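Local structure of putative acid phosphatase WZB (Escherichia coli, 2WMY) at residues A[7-11]-A[33-39]; A[16-20]-A[69-73]; A[52-58]-A[127-131]. The protein probably catalyses the hydrolysis of phosphotyrosine in proteins to tyrosine and phosphate, as a member of the low molecular weight protein tyrosine phosphatase family. The protein carries 1 engineered substitution. All blocks are in the same frame, centred on the assembly; numbering follows the deposited sequence.

How the interactions relate
Interaction 2 lies at the active site: residues 16-20 belong to the loop that binds the sulfate and follows Cys-15, the predicted nucleophile. Interaction 1 starts the pairing of strands 10-15 and 37-42, the first of which runs into that loop; the centres of interactions 1 and 2 are about 19 Å apart and their nearest atoms about 6 Å. Interaction 3 packs helix 53-61 against the start of helix 127-147, with its centre about 15 Å from that of interaction 2, and the two touch: Asp-52 N is 2.8 Å from Ile-19 O, probably hydrogen-bonded, and Ala-55 CB packs on that oxygen. Interactions 1 and 3 lie on opposite sides of the chain's centre.

Interaction 1: residues A[7-11]-A[33-39]; sequences MFDSI and LPSKKIN
Ile-11 holds residues 33-39 with both of its backbone polar atoms. Its N donates to Lys-37 O at 2.9 Å in a nearly straight bond (172°), and its O accepts from Asn-39 N at 3.0 Å. One step earlier the pairing is frayed: Lys-37 N reaches Asp-9 O only weakly, at 3.4 Å, just after the type I turn from Leu-33 to Lys-36. The register, Ser-10 beside Lys-37 and Ile-11 beside Ile-38, belongs to the parallel ladder of a beta-alpha-beta unit in which helix 21-32 connects strands 10-15 and 37-42. The same carbonyls receive CA-H contacts, from Ser-10 CA to Lys-37 O and from Ile-38 CA to Ile-11 O. On the buried face Ile-11 CB meets Ile-38 CG1 at 4.1 Å, and Leu-86 of strand 84-87 lies against Ile-11. On the other face CE of Lys-37 passes 3.7 Å from Ser-10 OG; a bend at chi3 (63°) turns CE back towards Ser-10, while NZ is bonded to Gln-81 O and the lysine makes a cation-pi contact with Tyr-82. At the start of the pairing Lys-36 lays CB 3.4 Å from Asp-9 O, and its NZ stays 4.5 Å from Asp-9 OD1, beyond a salt bridge. Asp-9 N and Ser-10 N donate to Asp-83 OD2, and Asn-39 ND2 is bonded to Tyr-82 OH.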
loop_
_atom_site.group_PDB
_atom_site.type_symbol
_atom_site.label_atom_id
_atom_site.label_comp_id
_atom_site.label_asym_id
_atom_site.label_seq_id
_atom_site.Cartn_x
_atom_site.Cartn_y
_atom_site.Cartn_z
ATOM N N MET A 7 0.262 19.389 -5.832
ATOM C CA MET A 7 0.462 18.543 -7.005
ATOM C C MET A 7 -0.145 17.142 -6.856
ATOM O O MET A 7 -1.116 16.807 -7.536
ATOM C CB MET A 7 1.948 18.427 -7.339
ATOM C CG MET A 7 2.202 18.047 -8.784
ATOM S SD MET A 7 1.640 19.355 -9.897
ATOM C CE MET A 7 1.553 18.470 -11.449
ATOM N N PHE A 8 0.434 16.327 -5.977
ATOM C CA PHE A 8 -0.070 14.973 -5.734
ATOM C C PHE A 8 -1.110 14.946 -4.617
ATOM O O PHE A 8 -0.770 14.857 -3.437
ATOM C CB PHE A 8 1.076 14.022 -5.385
ATOM C CG PHE A 8 2.130 13.941 -6.442
ATOM C CD1 PHE A 8 1.947 13.143 -7.557
ATOM C CD2 PHE A 8 3.302 14.667 -6.325
ATOM C CE1 PHE A 8 2.918 13.068 -8.535
ATOM C CE2 PHE A 8 4.272 14.596 -7.297
ATOM C CZ PHE A 8 4.080 13.796 -8.405
ATOM N N ASP A 9 -2.381 15.016 -4.994
ATOM C CA ASP A 9 -3.443 15.134 -4.006
ATOM C C ASP A 9 -4.134 13.797 -3.767
ATOM O O ASP A 9 -4.781 13.602 -2.740
ATOM C CB ASP A 9 -4.460 16.191 -4.446
ATOM C CG ASP A 9 -5.233 16.780 -3.279
ATOM O OD1 ASP A 9 -4.970 16.389 -2.122
ATOM O OD2 ASP A 9 -6.104 17.642 -3.521
ATOM N N SER A 10 -3.997 12.884 -4.723
ATOM C CA SER A 10 -4.595 11.558 -4.623
ATOM C C SER A 10 -3.510 10.487 -4.604
ATOM O O SER A 10 -2.575 10.531 -5.407
ATOM C CB SER A 10 -5.529 11.311 -5.807
ATOM O OG SER A 10 -6.365 12.432 -6.041
ATOM N N ILE A 11 -3.633 9.527 -3.691
ATOM C CA ILE A 11 -2.668 8.429 -3.607
ATOM C C ILE A 11 -3.334 7.047 -3.634
ATOM O O ILE A 11 -4.253 6.768 -2.851
ATOM C CB ILE A 11 -1.786 8.528 -2.346
ATOM C CG1 ILE A 11 -1.115 9.899 -2.245
ATOM C CG2 ILE A 11 -0.730 7.427 -2.341
ATOM C CD1 ILE A 11 -0.266 10.041 -0.993
ATOM N N LEU A 33 -1.377 12.237 6.483
ATOM C CA LEU A 33 -1.820 13.234 5.517
ATOM C C LEU A 33 -3.345 13.190 5.406
ATOM O O LEU A 33 -3.893 12.697 4.418
ATOM C CB LEU A 33 -1.161 12.977 4.161
ATOM C CG LEU A 33 0.339 12.653 4.204
ATOM C CD1 LEU A 33 0.779 11.935 2.947
ATOM C CD2 LEU A 33 1.175 13.911 4.431
ATOM N N PRO A 34 -4.033 13.719 6.429
ATOM C CA PRO A 34 -5.484 13.597 6.620
ATOM C C PRO A 34 -6.312 14.252 5.519
ATOM O O PRO A 34 -7.482 13.913 5.366
ATOM C CB PRO A 34 -5.729 14.336 7.945
ATOM C CG PRO A 34 -4.385 14.469 8.589
ATOM C CD PRO A 34 -3.412 14.561 7.464
ATOM N N SER A 35 -5.724 15.175 4.767
ATOM C CA SER A 35 -6.496 15.964 3.811
ATOM C C SER A 35 -6.516 15.364 2.410
ATOM O O SER A 35 -7.171 15.896 1.516
ATOM C CB SER A 35 -5.968 17.397 3.752
ATOM O OG SER A 35 -4.623 17.416 3.310
ATOM N N LYS A 36 -5.803 14.260 2.218
ATOM C CA LYS A 36 -5.689 13.658 0.892
ATOM C C LYS A 36 -6.623 12.466 0.703
ATOM O O LYS A 36 -6.969 11.783 1.663
ATOM C CB LYS A 36 -4.246 13.224 0.620
ATOM C CG LYS A 36 -3.228 14.341 0.731
ATOM C CD LYS A 36 -1.881 13.891 0.198
ATOM C CE LYS A 36 -0.784 14.889 0.543
ATOM N NZ LYS A 36 -1.160 16.291 0.193
ATOM N N LYS A 37 -7.020 12.219 -0.544
ATOM C CA LYS A 37 -7.750 11.002 -0.888
ATOM C C LYS A 37 -6.774 9.835 -1.022
ATOM O O LYS A 37 -6.001 9.765 -1.982
ATOM C CB LYS A 37 -8.536 11.182 -2.188
ATOM C CG LYS A 37 -9.434 9.999 -2.532
ATOM C CD LYS A 37 -10.196 10.214 -3.842
ATOM C CE LYS A 37 -9.245 10.334 -5.027
ATOM N NZ LYS A 37 -9.953 10.151 -6.324
ATOM N N ILE A 38 -6.799 8.926 -0.052
ATOM C CA ILE A 38 -5.857 7.807 -0.037
ATOM C C ILE A 38 -6.569 6.466 -0.001
ATOM O O ILE A 38 -7.273 6.156 0.959
ATOM C CB ILE A 38 -4.869 7.916 1.134
ATOM C CG1 ILE A 38 -4.052 9.206 1.000
ATOM C CG2 ILE A 38 -3.940 6.709 1.168
ATOM C CD1 ILE A 38 -3.135 9.480 2.156
ATOM N N ASN A 39 -6.388 5.680 -1.060
ATOM C CA ASN A 39 -6.993 4.355 -1.156
ATOM C C ASN A 39 -5.996 3.295 -1.613
ATOM O O ASN A 39 -4.817 3.585 -1.802
ATOM C CB ASN A 39 -8.224 4.396 -2.062
ATOM C CG ASN A 39 -9.398 5.112 -1.405
ATOM O OD1 ASN A 39 -9.904 4.671 -0.372
ATOM N ND2 ASN A 39 -9.827 6.227 -1.994
#

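Interaction 2: residues A[16-20]-A[69-73]; sequences TGNIC and HRGTK. With SO4 (sulfate ion), chain I.
Asn-18 joins the phosphate-binding loop to residues 69-73 through both of its oxygens, the backbone O and the amide OD1. The loop is the P-loop of low molecular weight tyrosine phosphatases, the CX5R signature running from Cys-15 to Arg-21, both predicted to be catalytic. Here it wraps around a sulfate, probably from the crystallisation liquor, which occupies the place expected for the substrate phosphate. Backbone N-H groups grip the anion: Gly-17 N donates to sulfate O3 at 2.9 Å, as does Thr-16 N at greater length, and Cys-20 N donates to sulfate O1 at 2.8 Å, an oxygen that Ile-19 N also reaches. Arg-21 N gives a further bond to the sulfate.

Behind this first shell, the carbonyl oxygen of Asn-18 accepts a short bond from His-69 NE2, 2.6 Å long. The oxygen lies at the edge of the imidazole, 16° out of its plane. The Asn-18 side chain extends with CG opposite the backbone N (chi1 -174°), which carries the amide past the ring to Gly-71 and Thr-72; amide and imidazole planes are 72° apart. There Asn-18 OD1 accepts from Thr-72 N at 2.6 Å, in the carbonyl plane and on a lone pair. This N-H identifies OD1 as the acceptor end of the amide; ND2 at the other end is bonded to Ser-22 OG and Ser-40 OG. A water lies within hydrogen-bonding distance of both OD1 and Thr-72 OG1, and may be a second donor to the amide oxygen. Further out, Pro-23 and Arg-27 of helix 21-32 touch His-69, and Gly-71 has backbone bonds to Asp-48 and His-49, while Arg-70 NH2 forms a salt bridge with Asp-48 OD1.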
loop_
_atom_site.group_PDB
_atom_site.type_symbol
_atom_site.label_atom_id
_atom_site.label_comp_id
_atom_site.label_asym_id
_atom_site.label_seq_id
_atom_site.Cartn_x
_atom_site.Cartn_y
_atom_site.Cartn_z
ATOM N N THR A 16 -0.417 -6.927 -3.652
ATOM C CA THR A 16 -0.927 -8.036 -4.445
ATOM C C THR A 16 -2.350 -8.402 -4.055
ATOM O O THR A 16 -3.273 -8.258 -4.853
ATOM C CB THR A 16 -0.029 -9.248 -4.313
ATOM O OG1 THR A 16 1.296 -8.863 -4.676
ATOM C CG2 THR A 16 -0.507 -10.375 -5.221
ATOM N N GLY A 17 -2.527 -8.857 -2.818
ATOM C CA GLY A 17 -3.832 -9.279 -2.356
ATOM C C GLY A 17 -4.762 -8.154 -1.935
ATOM O O GLY A 17 -5.968 -8.359 -1.874
ATOM N N ASN A 18 -4.204 -6.976 -1.651
ATOM C CA ASN A 18 -4.955 -5.870 -1.040
ATOM C C ASN A 18 -5.596 -6.315 0.278
ATOM O O ASN A 18 -6.685 -5.873 0.634
ATOM C CB ASN A 18 -5.996 -5.286 -2.014
ATOM C CG ASN A 18 -6.698 -4.032 -1.473
ATOM O OD1 ASN A 18 -7.903 -3.882 -1.630
ATOM N ND2 ASN A 18 -5.952 -3.139 -0.842
ATOM N N ILE A 19 -4.915 -7.201 1.003
ATOM C CA ILE A 19 -5.407 -7.656 2.309
ATOM C C ILE A 19 -4.341 -7.589 3.413
ATOM O O ILE A 19 -4.668 -7.672 4.590
ATOM C CB ILE A 19 -5.994 -9.081 2.246
ATOM C CG1 ILE A 19 -4.913 -10.100 1.894
ATOM C CG2 ILE A 19 -7.138 -9.153 1.249
ATOM C CD1 ILE A 19 -5.428 -11.530 1.883
ATOM N N CYS A 20 -3.073 -7.425 3.037
ATOM C CA CYS A 20 -2.011 -7.241 4.030
ATOM C C CYS A 20 -1.322 -5.874 3.956
ATOM O O CYS A 20 -1.577 -5.010 4.786
ATOM C CB CYS A 20 -0.966 -8.350 3.920
ATOM S SG CYS A 20 -1.600 -10.017 4.177
ATOM N N HIS A 69 -12.138 -2.187 5.836
ATOM C CA HIS A 69 -11.395 -2.441 4.611
ATOM C C HIS A 69 -12.075 -3.477 3.731
ATOM O O HIS A 69 -12.721 -4.393 4.224
ATOM C CB HIS A 69 -9.971 -2.898 4.903
ATOM C CG HIS A 69 -9.230 -3.313 3.675
ATOM N ND1 HIS A 69 -8.690 -2.402 2.795
ATOM C CD2 HIS A 69 -8.971 -4.539 3.157
ATOM C CE1 HIS A 69 -8.116 -3.048 1.796
ATOM N NE2 HIS A 69 -8.272 -4.345 1.994
ATOM N N ARG A 70 -11.894 -3.336 2.424
ATOM C CA ARG A 70 -12.494 -4.242 1.457
ATOM C C ARG A 70 -11.507 -4.495 0.321
ATOM O O ARG A 70 -11.073 -3.557 -0.344
ATOM C CB ARG A 70 -13.777 -3.611 0.915
ATOM C CG ARG A 70 -14.337 -4.263 -0.325
ATOM C CD ARG A 70 -15.536 -3.484 -0.843
ATOM N NE ARG A 70 -16.543 -3.301 0.194
ATOM C CZ ARG A 70 -17.501 -4.180 0.471
ATOM N NH1 ARG A 70 -18.376 -3.931 1.443
ATOM N NH2 ARG A 70 -17.585 -5.310 -0.221
ATOM N N GLY A 71 -11.144 -5.754 0.097
ATOM C CA GLY A 71 -10.204 -6.082 -0.963
ATOM C C GLY A 71 -10.684 -5.557 -2.309
ATOM O O GLY A 71 -11.830 -5.779 -2.685
ATOM N N THR A 72 -9.805 -4.865 -3.028
ATOM C CA THR A 72 -10.165 -4.196 -4.277
ATOM C C THR A 72 -9.157 -4.490 -5.377
ATOM O O THR A 72 -7.946 -4.453 -5.152
ATOM C CB THR A 72 -10.235 -2.672 -4.086
ATOM O OG1 THR A 72 -11.199 -2.356 -3.074
ATOM C CG2 THR A 72 -10.602 -1.963 -5.391
ATOM N N LYS A 73 -9.665 -4.783 -6.568
ATOM C CA LYS A 73 -8.819 -5.133 -7.705
ATOM C C LYS A 73 -8.246 -3.885 -8.353
ATOM O O LYS A 73 -8.983 -2.940 -8.626
ATOM C CB LYS A 73 -9.631 -5.916 -8.741
ATOM C CG LYS A 73 -8.871 -6.277 -10.005
ATOM C CD LYS A 73 -7.743 -7.247 -9.707
ATOM C CE LYS A 73 -7.105 -7.766 -10.991
ATOM N NZ LYS A 73 -8.021 -8.654 -11.763
HETATM S S SO4 I . -0.799 -8.752 0.357
HETATM O O1 SO4 I . -2.185 -8.282 0.483
HETATM O O2 SO4 I . -0.725 -10.144 0.815
HETATM O O3 SO4 I . -0.314 -8.684 -1.030
HETATM O O4 SO4 I . 0.052 -7.882 1.175
HETATM O O HOH W 1 -9.198 -1.338 -1.182
#

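Interaction 3: residues A[52-58]-A[127-131]; sequences DESAIRV and DEAFD
The Phe-130 ring receives Ser-54 CB over the centre of one face, a CH-pi contact in which the carbon stands 3.6 Å from the centroid, almost along the ring normal. Val-58 CG1 lies at the ring's edge, and Ala-55 CB packs 4.2 Å from Phe-130 CE1. The second flat group is the Arg-57 guanidinium: Ser-54 CA lies over one of its faces towards the rim, and Asp-127 OD1 meets its edge close to the plane. Arg-57 NH2 donates to the syn lone pair of Asp-127 OD1 at 2.8 Å, whereas the bond from NE is weak; the salt bridge converges on one carboxylate oxygen, with the guanidinium and carboxylate planes 51° apart. A bend at chi3 (-51°) turns the guanidinium back over its helix and towards Asp-127.

These contacts join helix 53-61 to the first turn of helix 127-147; the axes of the short segments 53-58 and 127-131 approach to 9.5 Å and cross at -57°. Asp-52 N-caps the former helix, its OD2 accepting from Ser-54 N at 2.6 Å and weakly from Ala-55 N. Val-58 CG2 packs against Phe-130 O and Asp-131 OD1, the latter oxygen in a salt bridge with Lys-61.

One water donates to Asp-127 OD1 and is bonded to Ser-54 OG; a second, on Ser-54 O, donates to it weakly. Arg-57 and the first water would probably stabilise negative charge on this carboxylate.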
loop_
_atom_site.group_PDB
_atom_site.type_symbol
_atom_site.label_atom_id
_atom_site.label_comp_id
_atom_site.label_asym_id
_atom_site.label_seq_id
_atom_site.Cartn_x
_atom_site.Cartn_y
_atom_site.Cartn_z
ATOM N N ASP A 52 -6.425 -9.217 6.120
ATOM C CA ASP A 52 -5.945 -10.465 6.697
ATOM C C ASP A 52 -5.914 -10.391 8.216
ATOM O O ASP A 52 -5.585 -9.356 8.786
ATOM C CB ASP A 52 -4.558 -10.814 6.164
ATOM C CG ASP A 52 -4.016 -12.093 6.762
ATOM O OD1 ASP A 52 -4.183 -13.163 6.141
ATOM O OD2 ASP A 52 -3.445 -12.034 7.868
ATOM N N GLU A 53 -6.259 -11.501 8.864
ATOM C CA GLU A 53 -6.273 -11.580 10.326
ATOM C C GLU A 53 -4.934 -11.172 10.957
ATOM O O GLU A 53 -4.904 -10.436 11.945
ATOM C CB GLU A 53 -6.662 -12.989 10.771
ATOM C CG GLU A 53 -6.963 -13.125 12.246
ATOM C CD GLU A 53 -7.831 -14.335 12.537
ATOM O OE1 GLU A 53 -8.836 -14.524 11.813
ATOM O OE2 GLU A 53 -7.513 -15.092 13.483
ATOM N N SER A 54 -3.830 -11.653 10.388
ATOM C CA SER A 54 -2.505 -11.303 10.898
ATOM C C SER A 54 -2.185 -9.823 10.655
ATOM O O SER A 54 -1.480 -9.187 11.448
ATOM C CB SER A 54 -1.428 -12.198 10.277
ATOM O OG SER A 54 -1.577 -13.535 10.727
ATOM N N ALA A 55 -2.714 -9.278 9.562
ATOM C CA ALA A 55 -2.546 -7.856 9.269
ATOM C C ALA A 55 -3.264 -7.014 10.312
ATOM O O ALA A 55 -2.737 -6.009 10.780
ATOM C CB ALA A 55 -3.061 -7.530 7.883
ATOM N N ILE A 56 -4.475 -7.432 10.665
ATOM C CA ILE A 56 -5.243 -6.770 11.719
ATOM C C ILE A 56 -4.572 -6.904 13.091
ATOM O O ILE A 56 -4.587 -5.967 13.883
ATOM C CB ILE A 56 -6.686 -7.312 11.800
ATOM C CG1 ILE A 56 -7.416 -7.057 10.485
ATOM C CG2 ILE A 56 -7.438 -6.669 12.961
ATOM C CD1 ILE A 56 -8.756 -7.715 10.388
ATOM N N ARG A 57 -3.988 -8.066 13.371
ATOM C CA ARG A 57 -3.248 -8.258 14.619
ATOM C C ARG A 57 -2.100 -7.260 14.762
ATOM O O ARG A 57 -2.031 -6.519 15.745
ATOM C CB ARG A 57 -2.690 -9.679 14.732
ATOM C CG ARG A 57 -3.502 -10.594 15.623
ATOM C CD ARG A 57 -2.643 -11.713 16.212
ATOM N NE ARG A 57 -1.878 -12.413 15.186
ATOM C CZ ARG A 57 -2.401 -13.286 14.333
ATOM N NH1 ARG A 57 -3.698 -13.569 14.377
ATOM N NH2 ARG A 57 -1.629 -13.873 13.429
ATOM N N VAL A 58 -1.199 -7.241 13.784
ATOM C CA VAL A 58 -0.035 -6.369 13.882
ATOM C C VAL A 58 -0.449 -4.910 13.897
ATOM O O VAL A 58 0.182 -4.089 14.558
ATOM C CB VAL A 58 1.027 -6.629 12.789
ATOM C CG1 VAL A 58 0.590 -6.060 11.430
ATOM C CG2 VAL A 58 2.373 -6.031 13.223
ATOM N N ASP A 127 3.832 -14.085 12.796
ATOM C CA ASP A 127 3.609 -12.759 13.355
ATOM C C ASP A 127 4.840 -11.864 13.291
ATOM O O ASP A 127 4.715 -10.654 13.122
ATOM C CB ASP A 127 3.148 -12.867 14.810
ATOM C CG ASP A 127 1.772 -13.486 14.941
ATOM O OD1 ASP A 127 1.069 -13.594 13.914
ATOM O OD2 ASP A 127 1.392 -13.861 16.071
ATOM N N GLU A 128 6.025 -12.444 13.446
ATOM C CA GLU A 128 7.228 -11.624 13.477
ATOM C C GLU A 128 7.556 -11.075 12.090
ATOM O O GLU A 128 8.149 -10.013 11.978
ATOM C CB GLU A 128 8.434 -12.344 14.102
ATOM C CG GLU A 128 9.075 -13.418 13.244
ATOM C CD GLU A 128 8.577 -14.809 13.593
ATOM O OE1 GLU A 128 7.568 -14.915 14.328
ATOM O OE2 GLU A 128 9.200 -15.793 13.140
ATOM N N ALA A 129 7.171 -11.798 11.043
ATOM C CA ALA A 129 7.301 -11.283 9.679
ATOM C C ALA A 129 6.356 -10.103 9.487
ATOM O O ALA A 129 6.682 -9.136 8.794
ATOM C CB ALA A 129 6.976 -12.349 8.623
ATOM N N PHE A 130 5.186 -10.187 10.115
ATOM C CA PHE A 130 4.226 -9.093 10.089
ATOM C C PHE A 130 4.701 -7.886 10.909
ATOM O O PHE A 130 4.513 -6.751 10.500
ATOM C CB PHE A 130 2.848 -9.573 10.550
ATOM C CG PHE A 130 2.035 -10.189 9.452
ATOM C CD1 PHE A 130 1.135 -9.428 8.728
ATOM C CD2 PHE A 130 2.189 -11.526 9.125
ATOM C CE1 PHE A 130 0.396 -9.994 7.705
ATOM C CE2 PHE A 130 1.460 -12.096 8.108
ATOM C CZ PHE A 130 0.563 -11.334 7.392
ATOM N N ASP A 131 5.322 -8.133 12.061
ATOM C CA ASP A 131 5.936 -7.057 12.832
ATOM C C ASP A 131 6.945 -6.327 11.958
ATOM O O ASP A 131 7.002 -5.098 11.933
ATOM C CB ASP A 131 6.660 -7.626 14.051
ATOM C CG ASP A 131 5.707 -8.128 15.110
ATOM O OD1 ASP A 131 4.703 -7.436 15.371
ATOM O OD2 ASP A 131 5.963 -9.211 15.684
HETATM O O HOH W 2 0.639 -10.560 13.144
HETATM O O HOH W 3 0.958 -14.547 11.472
#